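Local coordinates for protein NADH oxidoreductase (Mesorhizobium loti, PDB 3PI7) that probably binds NADPH and acts as an oxidoreductase on NAD(P)H, consistent with a putative quinone reductase of the medium-chain, GroES-like and Rossmann-fold family, at residues A[321-334]-A[337-349]. Residues are numbered along the deposited sequence; the frame is centred on the assembly and turned at random. Where two conformers were deposited one is given.
Sequences VTAVVPLAEAIAWV and ELTKPNGKVFIRP
Val325 and Val345 meet obliquely on the helix-covered face of a parallel strand pair, CG2 of Val325 lying 3.7 Å from CG1 of Val345. Branched at CB, both suit extended backbone. Strands 323-326 and 345-348 are joined by Phe346 N to Ala323 O and by both polar backbone atoms of Val325: its N reaches Phe346 O at 2.7 Å, almost straight (173° at the hydrogen), while its O takes Arg348 N from above the carbonyl plane. Leu327 N bonds to Arg348 O, continuing the pairing past Pro326.

On the same face, Ile347 directs CG1 and CD1 to helix 327-338. With CG1 anti to the carbonyl carbon (chi1 -66°), CD1 comes within 4.2 Å of Ala330 CB, where a small residue lets helix and strand approach, and CG1 nears Val334 CG2. Leu14 of strand 10-16 also packs on Ile347 and Ala330.

Glu337 folds back over Ala323, its chain bent at chi2 (-59°), putting OE1 3.4 Å from Ala323 CB; the short methyl leaves room for the carboxylate. Lys340 NZ meets Glu337 OE1 at 3.0 Å from the syn side, tilted out of the carboxylate plane, in a salt bridge. Were Glu337 cut back to an alanine, the Lys340 ammonium would probably lose this mate and the Ala323 methyl its cover.

The other face carries Val324, whose CG1 rests against Arg348 CB, and Phe346; just ahead of the strand, the side chain of Val321 crosses that of Phe346 at about a right angle, with Val321 CB 3.8 Å from Phe346 CE1. At the turn, Gly343 adopts a positive phi, and a side chain there would collide with Thr322 CG2. Strand, helix and parallel strand form a beta-alpha-beta unit, here joined through strand 58-60 to the GroES-like part of the fold.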
loop_
_atom_site.group_PDB
_atom_site.type_symbol
_atom_site.label_atom_id
_atom_site.label_comp_id
_atom_site.label_asym_id
_atom_site.label_seq_id
_atom_site.Cartn_x
_atom_site.Cartn_y
_atom_site.Cartn_z
ATOM N N VAL A 321 20.529 -25.139 -10.638
ATOM C CA VAL A 321 20.322 -26.553 -10.286
ATOM C C VAL A 321 21.504 -27.060 -9.408
ATOM O O VAL A 321 22.493 -27.597 -9.922
ATOM C CB VAL A 321 20.021 -27.458 -11.538
ATOM C CG1 VAL A 321 20.887 -27.106 -12.746
ATOM C CG2 VAL A 321 20.073 -28.953 -11.217
ATOM N N THR A 322 21.407 -26.854 -8.074
ATOM C CA THR A 322 22.469 -27.329 -7.191
ATOM C C THR A 322 22.353 -28.833 -6.939
ATOM O O THR A 322 23.385 -29.505 -6.906
ATOM C CB THR A 322 22.545 -26.584 -5.851
ATOM O OG1 THR A 322 21.245 -26.270 -5.357
ATOM C CG2 THR A 322 23.437 -25.355 -5.918
ATOM N N ALA A 323 21.114 -29.367 -6.773
ATOM C CA ALA A 323 20.945 -30.773 -6.458
ATOM C C ALA A 323 19.657 -31.394 -6.988
ATOM O O ALA A 323 18.599 -30.773 -6.963
ATOM C CB ALA A 323 20.972 -30.943 -4.949
ATOM N N VAL A 324 19.760 -32.660 -7.395
ATOM C CA VAL A 324 18.632 -33.517 -7.752
ATOM C C VAL A 324 18.557 -34.550 -6.626
ATOM O O VAL A 324 19.488 -35.343 -6.430
ATOM C CB VAL A 324 18.689 -34.158 -9.153
ATOM C CG1 VAL A 324 17.484 -35.053 -9.355
ATOM C CG2 VAL A 324 18.725 -33.093 -10.239
ATOM N N VAL A 325 17.496 -34.477 -5.836
ATOM C CA VAL A 325 17.355 -35.372 -4.698
ATOM C C VAL A 325 16.374 -36.464 -5.039
ATOM O O VAL A 325 15.234 -36.129 -5.339
ATOM C CB VAL A 325 16.896 -34.619 -3.408
ATOM C CG1 VAL A 325 16.983 -35.534 -2.196
ATOM C CG2 VAL A 325 17.734 -33.359 -3.178
ATOM N N PRO A 326 16.741 -37.757 -4.876
ATOM C CA PRO A 326 15.756 -38.823 -5.075
ATOM C C PRO A 326 14.621 -38.651 -4.095
ATOM O O PRO A 326 14.856 -38.200 -2.947
ATOM C CB PRO A 326 16.549 -40.090 -4.729
ATOM C CG PRO A 326 17.971 -39.730 -4.953
ATOM C CD PRO A 326 18.059 -38.318 -4.500
ATOM N N LEU A 327 13.413 -39.011 -4.507
ATOM C CA LEU A 327 12.267 -38.859 -3.600
ATOM C C LEU A 327 12.508 -39.633 -2.295
ATOM O O LEU A 327 12.122 -39.148 -1.237
ATOM C CB LEU A 327 10.967 -39.314 -4.260
ATOM C CG LEU A 327 9.675 -38.960 -3.505
ATOM C CD1 LEU A 327 8.593 -38.541 -4.466
ATOM C CD2 LEU A 327 9.204 -40.122 -2.648
ATOM N N ALA A 328 13.177 -40.803 -2.360
ATOM C CA ALA A 328 13.485 -41.643 -1.205
ATOM C C ALA A 328 14.440 -40.968 -0.229
ATOM O O ALA A 328 14.562 -41.432 0.900
ATOM C CB ALA A 328 14.074 -42.980 -1.642
ATOM N N GLU A 329 15.165 -39.952 -0.690
ATOM C CA GLU A 329 16.124 -39.189 0.103
ATOM C C GLU A 329 15.598 -37.814 0.495
ATOM O O GLU A 329 16.277 -37.127 1.246
ATOM C CB GLU A 329 17.449 -38.977 -0.685
ATOM C CG GLU A 329 18.215 -40.247 -1.032
ATOM C CD GLU A 329 18.790 -41.004 0.149
ATOM O OE1 GLU A 329 18.675 -40.540 1.311
ATOM O OE2 GLU A 329 19.342 -42.093 -0.099
ATOM N N ALA A 330 14.449 -37.372 -0.060
ATOM C CA ALA A 330 13.974 -36.013 0.115
ATOM C C ALA A 330 13.686 -35.621 1.575
ATOM O O ALA A 330 14.100 -34.537 1.994
ATOM C CB ALA A 330 12.743 -35.781 -0.743
ATOM N N ILE A 331 13.004 -36.486 2.347
ATOM C CA ILE A 331 12.669 -36.152 3.746
ATOM C C ILE A 331 13.942 -35.899 4.521
ATOM O O ILE A 331 14.066 -34.903 5.243
ATOM C CB ILE A 331 11.793 -37.266 4.409
ATOM C CG1 ILE A 331 10.412 -37.373 3.712
ATOM C CG2 ILE A 331 11.630 -37.050 5.935
ATOM C CD1 ILE A 331 9.529 -36.228 3.854
ATOM N N ALA A 332 14.920 -36.768 4.325
ATOM C CA ALA A 332 16.149 -36.635 5.067
ATOM C C ALA A 332 17.033 -35.499 4.609
ATOM O O ALA A 332 17.586 -34.825 5.468
ATOM C CB ALA A 332 16.947 -37.935 5.001
ATOM N N TRP A 333 17.193 -35.277 3.292
ATOM C CA TRP A 333 18.245 -34.371 2.841
ATOM C C TRP A 333 17.858 -33.128 2.076
ATOM O O TRP A 333 18.759 -32.338 1.756
ATOM C CB TRP A 333 19.284 -35.166 2.025
ATOM C CG TRP A 333 19.753 -36.405 2.733
ATOM C CD1 TRP A 333 19.601 -37.688 2.308
ATOM C CD2 TRP A 333 20.300 -36.484 4.065
ATOM N NE1 TRP A 333 20.060 -38.563 3.266
ATOM C CE2 TRP A 333 20.525 -37.848 4.342
ATOM C CE3 TRP A 333 20.671 -35.524 5.036
ATOM C CZ2 TRP A 333 21.060 -38.288 5.563
ATOM C CZ3 TRP A 333 21.177 -35.963 6.252
ATOM C CH2 TRP A 333 21.392 -37.326 6.497
ATOM N N VAL A 334 16.574 -32.900 1.802
ATOM C CA VAL A 334 16.223 -31.635 1.149
ATOM C C VAL A 334 16.645 -30.432 2.088
ATOM O O VAL A 334 17.266 -29.518 1.571
ATOM C CB VAL A 334 14.742 -31.581 0.733
ATOM C CG1 VAL A 334 14.221 -30.148 0.677
ATOM C CG2 VAL A 334 14.540 -32.297 -0.603
ATOM N N GLU A 337 20.230 -29.551 1.587
ATOM C CA GLU A 337 20.490 -28.994 0.265
ATOM C C GLU A 337 19.946 -27.580 0.122
ATOM O O GLU A 337 20.525 -26.788 -0.616
ATOM C CB GLU A 337 19.919 -29.892 -0.851
ATOM C CG GLU A 337 20.629 -31.227 -0.992
ATOM C CD GLU A 337 22.119 -31.166 -1.283
ATOM O OE1 GLU A 337 22.562 -30.231 -1.986
ATOM O OE2 GLU A 337 22.850 -32.036 -0.761
ATOM N N LEU A 338 18.831 -27.260 0.790
ATOM C CA LEU A 338 18.237 -25.932 0.685
ATOM C C LEU A 338 19.100 -24.856 1.362
ATOM O O LEU A 338 18.999 -23.695 0.976
ATOM C CB LEU A 338 16.807 -25.909 1.256
ATOM C CG LEU A 338 15.691 -26.506 0.383
ATOM C CD1 LEU A 338 14.352 -26.384 1.072
ATOM C CD2 LEU A 338 15.587 -25.797 -0.981
ATOM N N THR A 339 19.962 -25.237 2.330
ATOM C CA THR A 339 20.842 -24.296 3.043
ATOM C C THR A 339 21.973 -23.819 2.150
ATOM O O THR A 339 22.506 -22.731 2.379
ATOM C CB THR A 339 21.407 -24.891 4.341
ATOM O OG1 THR A 339 22.150 -26.078 4.062
ATOM C CG2 THR A 339 20.339 -25.147 5.377
ATOM N N LYS A 340 22.352 -24.635 1.147
ATOM C CA LYS A 340 23.394 -24.288 0.181
ATOM C C LYS A 340 23.003 -22.991 -0.542
ATOM O O LYS A 340 21.917 -22.928 -1.134
ATOM C CB LYS A 340 23.615 -25.426 -0.833
ATOM C CG LYS A 340 24.730 -26.397 -0.471
ATOM C CD LYS A 340 24.227 -27.612 0.296
ATOM C CE LYS A 340 25.235 -28.736 0.338
ATOM N NZ LYS A 340 25.224 -29.551 -0.908
ATOM N N PRO A 341 23.817 -21.916 -0.443
ATOM C CA PRO A 341 23.453 -20.686 -1.161
ATOM C C PRO A 341 23.561 -20.911 -2.665
ATOM O O PRO A 341 24.403 -21.706 -3.109
ATOM C CB PRO A 341 24.454 -19.647 -0.644
ATOM C CG PRO A 341 25.626 -20.435 -0.185
ATOM C CD PRO A 341 25.135 -21.798 0.219
ATOM N N ASN A 342 22.675 -20.247 -3.441
ATOM C CA ASN A 342 22.589 -20.298 -4.909
ATOM C C ASN A 342 22.079 -21.678 -5.374
ATOM O O ASN A 342 22.119 -22.651 -4.612
ATOM C CB ASN A 342 23.941 -19.930 -5.579
ATOM C CG ASN A 342 24.704 -18.815 -4.869
ATOM O OD1 ASN A 342 24.158 -17.749 -4.541
ATOM N ND2 ASN A 342 25.972 -19.058 -4.556
ATOM N N GLY A 343 21.535 -21.724 -6.587
ATOM C CA GLY A 343 20.979 -22.939 -7.180
ATOM C C GLY A 343 19.671 -23.436 -6.580
ATOM O O GLY A 343 19.386 -23.237 -5.392
ATOM N N LYS A 344 18.887 -24.118 -7.415
ATOM C CA LYS A 344 17.594 -24.706 -7.089
ATOM C C LYS A 344 17.735 -26.222 -6.792
ATOM O O LYS A 344 18.571 -26.905 -7.393
ATOM C CB LYS A 344 16.636 -24.483 -8.269
ATOM C CG LYS A 344 15.162 -24.559 -7.913
ATOM C CD LYS A 344 14.289 -24.142 -9.093
ATOM C CE LYS A 344 12.852 -24.233 -8.680
ATOM N NZ LYS A 344 11.929 -23.495 -9.584
ATOM N N VAL A 345 16.912 -26.727 -5.870
ATOM C CA VAL A 345 16.899 -28.139 -5.500
ATOM C C VAL A 345 15.679 -28.782 -6.183
ATOM O O VAL A 345 14.609 -28.177 -6.230
ATOM C CB VAL A 345 16.914 -28.338 -3.955
ATOM C CG1 VAL A 345 16.884 -29.815 -3.578
ATOM C CG2 VAL A 345 18.139 -27.669 -3.324
ATOM N N PHE A 346 15.858 -29.979 -6.752
ATOM C CA PHE A 346 14.776 -30.721 -7.407
ATOM C C PHE A 346 14.604 -32.062 -6.734
ATOM O O PHE A 346 15.558 -32.577 -6.141
ATOM C CB PHE A 346 15.075 -30.926 -8.892
ATOM C CG PHE A 346 15.151 -29.642 -9.669
ATOM C CD1 PHE A 346 16.338 -28.905 -9.718
ATOM C CD2 PHE A 346 14.027 -29.130 -10.305
ATOM C CE1 PHE A 346 16.396 -27.686 -10.409
ATOM C CE2 PHE A 346 14.094 -27.928 -11.020
ATOM C CZ PHE A 346 15.269 -27.208 -11.053
ATOM N N ILE A 347 13.386 -32.612 -6.811
ATOM C CA ILE A 347 13.066 -33.941 -6.305
ATOM C C ILE A 347 12.832 -34.840 -7.530
ATOM O O ILE A 347 12.097 -34.440 -8.437
ATOM C CB ILE A 347 11.852 -33.888 -5.333
ATOM C CG1 ILE A 347 12.228 -33.090 -4.066
ATOM C CG2 ILE A 347 11.363 -35.296 -4.938
ATOM C CD1 ILE A 347 11.015 -32.734 -3.092
ATOM N N ARG A 348 13.465 -36.034 -7.556
ATOM C CA ARG A 348 13.277 -36.987 -8.637
ATOM C C ARG A 348 12.550 -38.218 -8.114
ATOM O O ARG A 348 13.137 -39.037 -7.391
ATOM C CB ARG A 348 14.604 -37.370 -9.304
ATOM C CG ARG A 348 14.409 -38.224 -10.551
ATOM C CD ARG A 348 15.724 -38.778 -11.051
ATOM N NE ARG A 348 15.488 -39.792 -12.074
ATOM C CZ ARG A 348 16.434 -40.543 -12.623
ATOM N NH1 ARG A 348 17.700 -40.402 -12.258
ATOM N NH2 ARG A 348 16.124 -41.434 -13.551
ATOM N N PRO A 349 11.253 -38.369 -8.443
ATOM C CA PRO A 349 10.515 -39.567 -7.987
ATOM C C PRO A 349 11.021 -40.857 -8.660
ATOM O O PRO A 349 11.509 -40.791 -9.818
ATOM C CB PRO A 349 9.065 -39.266 -8.409
ATOM C CG PRO A 349 9.022 -37.791 -8.645
ATOM C CD PRO A 349 10.372 -37.487 -9.241
ATOM O OXT PRO A 349 10.952 -41.933 -8.025
#